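Local structure of arylsulfatase (Pseudoalteromonas sp. MB47, 7AJ0) at residues 403-408 with 414-419; 15-20 with 26-31. The protein probably removes sulfate ester groups from the algal polysaccharide fucoidan in an exo-acting manner, as a calcium-binding sulfatase that assembles into a hexamer. All blocks are in the same frame, centred on the assembly; numbering follows the deposited sequence.

Contact 1 (403-408 with 414-419); sequences IDQTAF and GKSRRQ
Gln405 meets Ser416 and Arg417 with both ends of its amide. OE1 takes the backbone N-H of Arg417 at 3.1 Å, in the carbonyl plane and on a lone pair, while NE2 donates to Ser416 OG at 3.2 Å, the hydroxyl tilted slightly from the amide plane. A bend at chi2 (-79°) turns the amide toward the 414-419 backbone. Arg417 runs past this amide in the opposite direction, its guanidinium nearly perpendicular to it, and delivers NH1 edge-on to Asp404 O at 2.7 Å, again on an in-plane lone pair. Ile403 closes one end of the contact, laying CD1 over a face of the Arg418 guanidinium, 3.8 Å above its plane. At the other end, Phe408 receives Ser416 CA over its ring face in a CH-pi contact, 3.9 Å from the centroid, with Gly414 O at the ring edge.

Second-shell bonds position these groups. Ser416 OG accepts from Arg418 N in an ST turn and also bonds Leu374 O, and Arg418 NH1 forms a salt bridge with Asp379. Asp404 OD1 forms an Asx turn with Thr406 N and also accepts from Thr406 OG1, while OD2 pairs with Arg386 of helix 377-387. An alanine in place of Gln405 would probably leave the Arg417 N-H without its OE1 acceptor and Ser416 OG without the NE2 donor. The loop preceding strand 420-425 is tied, through a mostly buried contact, to the start of helix 406-409 largely by side chains bonding to backbone, with no salt bridge between the two segments.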
loop_
_atom_site.group_PDB
_atom_site.type_symbol
_atom_site.label_atom_id
_atom_site.label_comp_id
_atom_site.label_asym_id
_atom_site.label_seq_id
_atom_site.Cartn_x
_atom_site.Cartn_y
_atom_site.Cartn_z
ATOM N N ILE A 403 3.481 -37.186 18.040
ATOM C CA ILE A 403 4.674 -37.770 18.639
ATOM C C ILE A 403 4.474 -37.826 20.146
ATOM O O ILE A 403 4.021 -36.849 20.754
ATOM C CB ILE A 403 5.939 -36.963 18.289
ATOM C CG1 ILE A 403 6.162 -36.959 16.775
ATOM C CG2 ILE A 403 7.143 -37.532 19.023
ATOM C CD1 ILE A 403 7.148 -35.910 16.303
ATOM N N ASP A 404 4.806 -38.967 20.744
ATOM C CA ASP A 404 4.776 -39.095 22.196
ATOM C C ASP A 404 5.814 -38.167 22.815
ATOM O O ASP A 404 7.005 -38.270 22.514
ATOM C CB ASP A 404 5.044 -40.544 22.593
ATOM C CG ASP A 404 5.133 -40.732 24.097
ATOM O OD1 ASP A 404 4.596 -39.884 24.840
ATOM O OD2 ASP A 404 5.749 -41.727 24.536
ATOM N N GLN A 405 5.359 -37.256 23.678
ATOM C CA GLN A 405 6.228 -36.268 24.305
ATOM C C GLN A 405 6.372 -36.488 25.808
ATOM O O GLN A 405 6.779 -35.571 26.529
ATOM C CB GLN A 405 5.701 -34.856 24.035
ATOM C CG GLN A 405 5.728 -34.437 22.573
ATOM C CD GLN A 405 7.108 -34.012 22.110
ATOM O OE1 GLN A 405 8.117 -34.381 22.709
ATOM N NE2 GLN A 405 7.158 -33.221 21.044
ATOM N N THR A 406 6.046 -37.685 26.298
ATOM C CA THR A 406 6.146 -37.942 27.731
ATOM C C THR A 406 7.564 -37.702 28.238
ATOM O O THR A 406 7.756 -37.142 29.323
ATOM C CB THR A 406 5.697 -39.371 28.038
ATOM O OG1 THR A 406 4.305 -39.512 27.724
ATOM C CG2 THR A 406 5.920 -39.703 29.504
ATOM N N ALA A 407 8.572 -38.118 27.465
ATOM C CA ALA A 407 9.958 -37.863 27.841
ATOM C C ALA A 407 10.299 -36.379 27.809
ATOM O O ALA A 407 11.250 -35.954 28.473
ATOM C CB ALA A 407 10.904 -38.625 26.912
ATOM N N PHE A 408 9.550 -35.585 27.046
ATOM C CA PHE A 408 9.777 -34.145 26.990
ATOM C C PHE A 408 9.111 -33.436 28.161
ATOM O O PHE A 408 9.713 -32.548 28.776
ATOM C CB PHE A 408 9.268 -33.619 25.645
ATOM C CG PHE A 408 9.244 -32.122 25.528
ATOM C CD1 PHE A 408 10.388 -31.371 25.737
ATOM C CD2 PHE A 408 8.075 -31.469 25.168
ATOM C CE1 PHE A 408 10.362 -29.992 25.611
ATOM C CE2 PHE A 408 8.042 -30.092 25.038
ATOM C CZ PHE A 408 9.187 -29.352 25.259
ATOM N N GLY A 414 13.739 -30.601 29.565
ATOM C CA GLY A 414 13.979 -31.608 28.560
ATOM C C GLY A 414 13.929 -31.048 27.153
ATOM O O GLY A 414 13.388 -29.973 26.889
ATOM N N LYS A 415 14.517 -31.798 26.233
ATOM C CA LYS A 415 14.463 -31.458 24.821
ATOM C C LYS A 415 13.305 -32.189 24.156
ATOM O O LYS A 415 12.944 -33.307 24.537
ATOM C CB LYS A 415 15.785 -31.799 24.138
ATOM C CG LYS A 415 16.950 -30.963 24.651
ATOM C CD LYS A 415 18.262 -31.329 23.974
ATOM C CE LYS A 415 19.408 -30.486 24.516
ATOM N NZ LYS A 415 20.674 -30.710 23.767
ATOM N N SER A 416 12.715 -31.535 23.164
ATOM C CA SER A 416 11.538 -32.071 22.498
ATOM C C SER A 416 11.903 -33.250 21.604
ATOM O O SER A 416 13.014 -33.341 21.076
ATOM C CB SER A 416 10.868 -30.971 21.676
ATOM O OG SER A 416 9.781 -31.474 20.925
ATOM N N ARG A 417 10.951 -34.172 21.453
ATOM C CA ARG A 417 11.093 -35.274 20.514
ATOM C C ARG A 417 10.589 -34.926 19.120
ATOM O O ARG A 417 10.740 -35.739 18.202
ATOM C CB ARG A 417 10.345 -36.513 21.030
ATOM C CG ARG A 417 10.806 -36.967 22.404
ATOM C CD ARG A 417 10.257 -38.338 22.786
ATOM N NE ARG A 417 10.712 -39.387 21.878
ATOM C CZ ARG A 417 9.913 -40.243 21.241
ATOM N NH1 ARG A 417 8.598 -40.202 21.411
ATOM N NH2 ARG A 417 10.440 -41.152 20.437
ATOM N N ARG A 418 10.005 -33.744 18.941
ATOM C CA ARG A 418 9.490 -33.307 17.650
ATOM C C ARG A 418 10.533 -32.438 16.963
ATOM O O ARG A 418 11.038 -31.477 17.554
ATOM C CB ARG A 418 8.181 -32.532 17.811
ATOM C CG ARG A 418 7.670 -31.906 16.523
ATOM C CD ARG A 418 6.281 -31.304 16.697
ATOM N NE ARG A 418 5.245 -32.328 16.816
ATOM C CZ ARG A 418 4.708 -32.973 15.784
ATOM N NH1 ARG A 418 3.771 -33.886 15.990
ATOM N NH2 ARG A 418 5.110 -32.710 14.549
ATOM N N GLN A 419 10.845 -32.776 15.715
ATOM C CA GLN A 419 11.855 -32.059 14.955
ATOM C C GLN A 419 11.263 -30.969 14.075
ATOM O O GLN A 419 11.925 -29.953 13.835
ATOM C CB GLN A 419 12.640 -33.045 14.086
ATOM C CG GLN A 419 13.921 -32.487 13.511
ATOM C CD GLN A 419 14.745 -33.545 12.801
ATOM O OE1 GLN A 419 15.967 -33.588 12.941
ATOM N NE2 GLN A 419 14.078 -34.403 12.035
#

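Contact 2 (15-20 with 26-31); sequences NDAIVE and PAIPRP
Ile18 comes at the Pro29 ring crosswise, CG1 of the isoleucine resting 3.5 Å from CG of the proline. With chi1 at -60°, Ile18 CG1 lies beside its own backbone N and is directed at this ring. Val19 and Pro26 instead run alongside each other with their ends in one direction, a looser approach through Val19 CG2 and Pro26 CG at 4.2 Å. Ala17 sets its methyl CB against Pro26 CB at 3.7 Å, and the Pro29 ring also brings CD to within 3.3 Å of Asp16 O.

The backbones join at a single antiparallel bridge, a hydrogen-bonded pair of Ile18 and Ala27. Ile18 N donates to Ala27 O at 2.9 Å, and the return bond from Ala27 N to Ile18 O is weak at 3.4 Å. Ala17 CA adds a CA-H...O contact to the same Ala27 carbonyl. Just before the bridge, Asn15 OD1 accepts from Ala17 N in an Asx turn. Within 26-31, Arg30 folds back so that Ile28 CG2 sits over the centre of one guanidinium face, 3.4 Å above its plane. A water links Arg30 NH2 weakly to Asp16 OD2, whose stronger partner is Lys207 of the second subunit, in a salt bridge between chains.

The two segments meet at this one bridge within the N-terminal loop that leads to helix 31-48. Asn15 and Asp16 bond to Gln419, the residue just before strand 420-425, Pro26 packs on Tyr399, and Arg30 stands at the N-cap position, immediately before helix 31-48.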
loop_
_atom_site.group_PDB
_atom_site.type_symbol
_atom_site.label_atom_id
_atom_site.label_comp_id
_atom_site.label_asym_id
_atom_site.label_seq_id
_atom_site.Cartn_x
_atom_site.Cartn_y
_atom_site.Cartn_z
ATOM N N ASN A 15 19.201 -34.470 10.120
ATOM C CA ASN A 15 18.039 -35.202 10.613
ATOM C C ASN A 15 18.428 -36.044 11.823
ATOM O O ASN A 15 19.178 -37.017 11.696
ATOM C CB ASN A 15 17.456 -36.076 9.508
ATOM C CG ASN A 15 16.043 -36.532 9.814
ATOM O OD1 ASN A 15 15.682 -36.742 10.973
ATOM N ND2 ASN A 15 15.232 -36.680 8.773
ATOM N N ASP A 16 17.909 -35.673 12.994
ATOM C CA ASP A 16 18.116 -36.421 14.225
ATOM C C ASP A 16 16.960 -37.358 14.547
ATOM O O ASP A 16 17.007 -38.047 15.572
ATOM C CB ASP A 16 18.320 -35.459 15.402
ATOM C CG ASP A 16 19.572 -34.616 15.261
ATOM O OD1 ASP A 16 20.552 -35.093 14.650
ATOM O OD2 ASP A 16 19.575 -33.476 15.770
ATOM N N ALA A 17 15.930 -37.400 13.717
ATOM C CA ALA A 17 14.772 -38.236 13.995
ATOM C C ALA A 17 15.009 -39.659 13.502
ATOM O O ALA A 17 15.815 -39.909 12.605
ATOM C CB ALA A 17 13.512 -37.657 13.353
ATOM N N ILE A 18 14.283 -40.595 14.107
ATOM C CA ILE A 18 14.447 -42.019 13.843
ATOM C C ILE A 18 13.084 -42.621 13.540
ATOM O O ILE A 18 12.088 -42.295 14.197
ATOM C CB ILE A 18 15.105 -42.738 15.041
ATOM C CG1 ILE A 18 16.494 -42.151 15.319
ATOM C CG2 ILE A 18 15.194 -44.234 14.783
ATOM C CD1 ILE A 18 17.486 -42.329 14.183
ATOM N N VAL A 19 13.041 -43.502 12.546
ATOM C CA VAL A 19 11.807 -44.195 12.195
ATOM C C VAL A 19 11.628 -45.373 13.146
ATOM O O VAL A 19 12.446 -46.298 13.166
ATOM C CB VAL A 19 11.827 -44.666 10.736
ATOM C CG1 VAL A 19 10.591 -45.507 10.444
ATOM C CG2 VAL A 19 11.913 -43.477 9.791
ATOM N N GLU A 20 10.558 -45.338 13.937
ATOM C CA GLU A 20 10.231 -46.441 14.852
ATOM C C GLU A 20 9.258 -47.389 14.156
ATOM O O GLU A 20 9.625 -48.508 13.786
ATOM C CB GLU A 20 9.681 -45.881 16.164
ATOM C CG GLU A 20 10.758 -45.200 17.016
ATOM C CD GLU A 20 10.281 -43.925 17.699
ATOM O OE1 GLU A 20 9.485 -44.009 18.658
ATOM O OE2 GLU A 20 10.712 -42.831 17.273
ATOM N N PRO A 26 8.405 -39.664 12.454
ATOM C CA PRO A 26 9.701 -39.896 13.105
ATOM C C PRO A 26 9.913 -38.936 14.264
ATOM O O PRO A 26 9.490 -37.780 14.222
ATOM C CB PRO A 26 10.713 -39.654 11.978
ATOM C CG PRO A 26 9.949 -39.922 10.726
ATOM C CD PRO A 26 8.542 -39.461 10.999
ATOM N N ALA A 27 10.574 -39.430 15.308
ATOM C CA ALA A 27 10.819 -38.656 16.514
ATOM C C ALA A 27 12.301 -38.675 16.855
ATOM O O ALA A 27 13.030 -39.600 16.488
ATOM C CB ALA A 27 10.010 -39.198 17.705
ATOM N N ILE A 28 12.737 -37.642 17.560
ATOM C CA ILE A 28 14.127 -37.565 18.016
ATOM C C ILE A 28 14.272 -38.402 19.283
ATOM O O ILE A 28 13.518 -38.188 20.245
ATOM C CB ILE A 28 14.527 -36.115 18.270
ATOM C CG1 ILE A 28 14.461 -35.303 16.976
ATOM C CG2 ILE A 28 15.926 -36.048 18.873
ATOM C CD1 ILE A 28 14.516 -33.804 17.189
ATOM N N PRO A 29 15.208 -39.350 19.331
ATOM C CA PRO A 29 15.396 -40.115 20.569
ATOM C C PRO A 29 15.861 -39.220 21.709
ATOM O O PRO A 29 16.727 -38.361 21.536
ATOM C CB PRO A 29 16.465 -41.152 20.194
ATOM C CG PRO A 29 16.450 -41.210 18.700
ATOM C CD PRO A 29 16.082 -39.832 18.244
ATOM N N ARG A 30 15.263 -39.425 22.881
ATOM C CA ARG A 30 15.688 -38.769 24.119
ATOM C C ARG A 30 15.880 -39.836 25.192
ATOM O O ARG A 30 15.172 -39.861 26.204
ATOM C CB ARG A 30 14.672 -37.720 24.562
ATOM C CG ARG A 30 14.384 -36.640 23.528
ATOM C CD ARG A 30 15.607 -35.788 23.231
ATOM N NE ARG A 30 15.296 -34.707 22.297
ATOM C CZ ARG A 30 16.206 -34.005 21.626
ATOM N NH1 ARG A 30 17.496 -34.269 21.778
ATOM N NH2 ARG A 30 15.821 -33.043 20.797
ATOM N N PRO A 31 16.849 -40.737 24.999
ATOM C CA PRO A 31 16.898 -41.942 25.847
ATOM C C PRO A 31 17.114 -41.659 27.323
ATOM O O PRO A 31 16.573 -42.387 28.164
ATOM C CB PRO A 31 18.064 -42.746 25.242
ATOM C CG PRO A 31 18.885 -41.741 24.493
ATOM C CD PRO A 31 17.921 -40.710 23.986
HETATM O O HOH W 1 18.570 -32.652 18.856
#

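How the contacts relate
Contact 1 is the buried one and contact 2 the more exposed, yet they adjoin, with centres about 10 Å apart and 414-419 lying between 403-408 and 26-31. Arg417 O probably bonds Ile28 N, and Ser416 O probably bonds Arg30 NH2, while Lys415 CB packs on the Arg30 guanidinium. Contact 1 is held chiefly by side chains reaching backbone groups or each other; contact 2 relies on one backbone bridge and small apolar contacts involving prolines. Their surroundings differ too: charges in contact 1 find partners on helix 377-387, whereas contact 2 reaches the second subunit. Helix 31-48 connects them, following 26-31 directly and packing on Thr406 and Ala407.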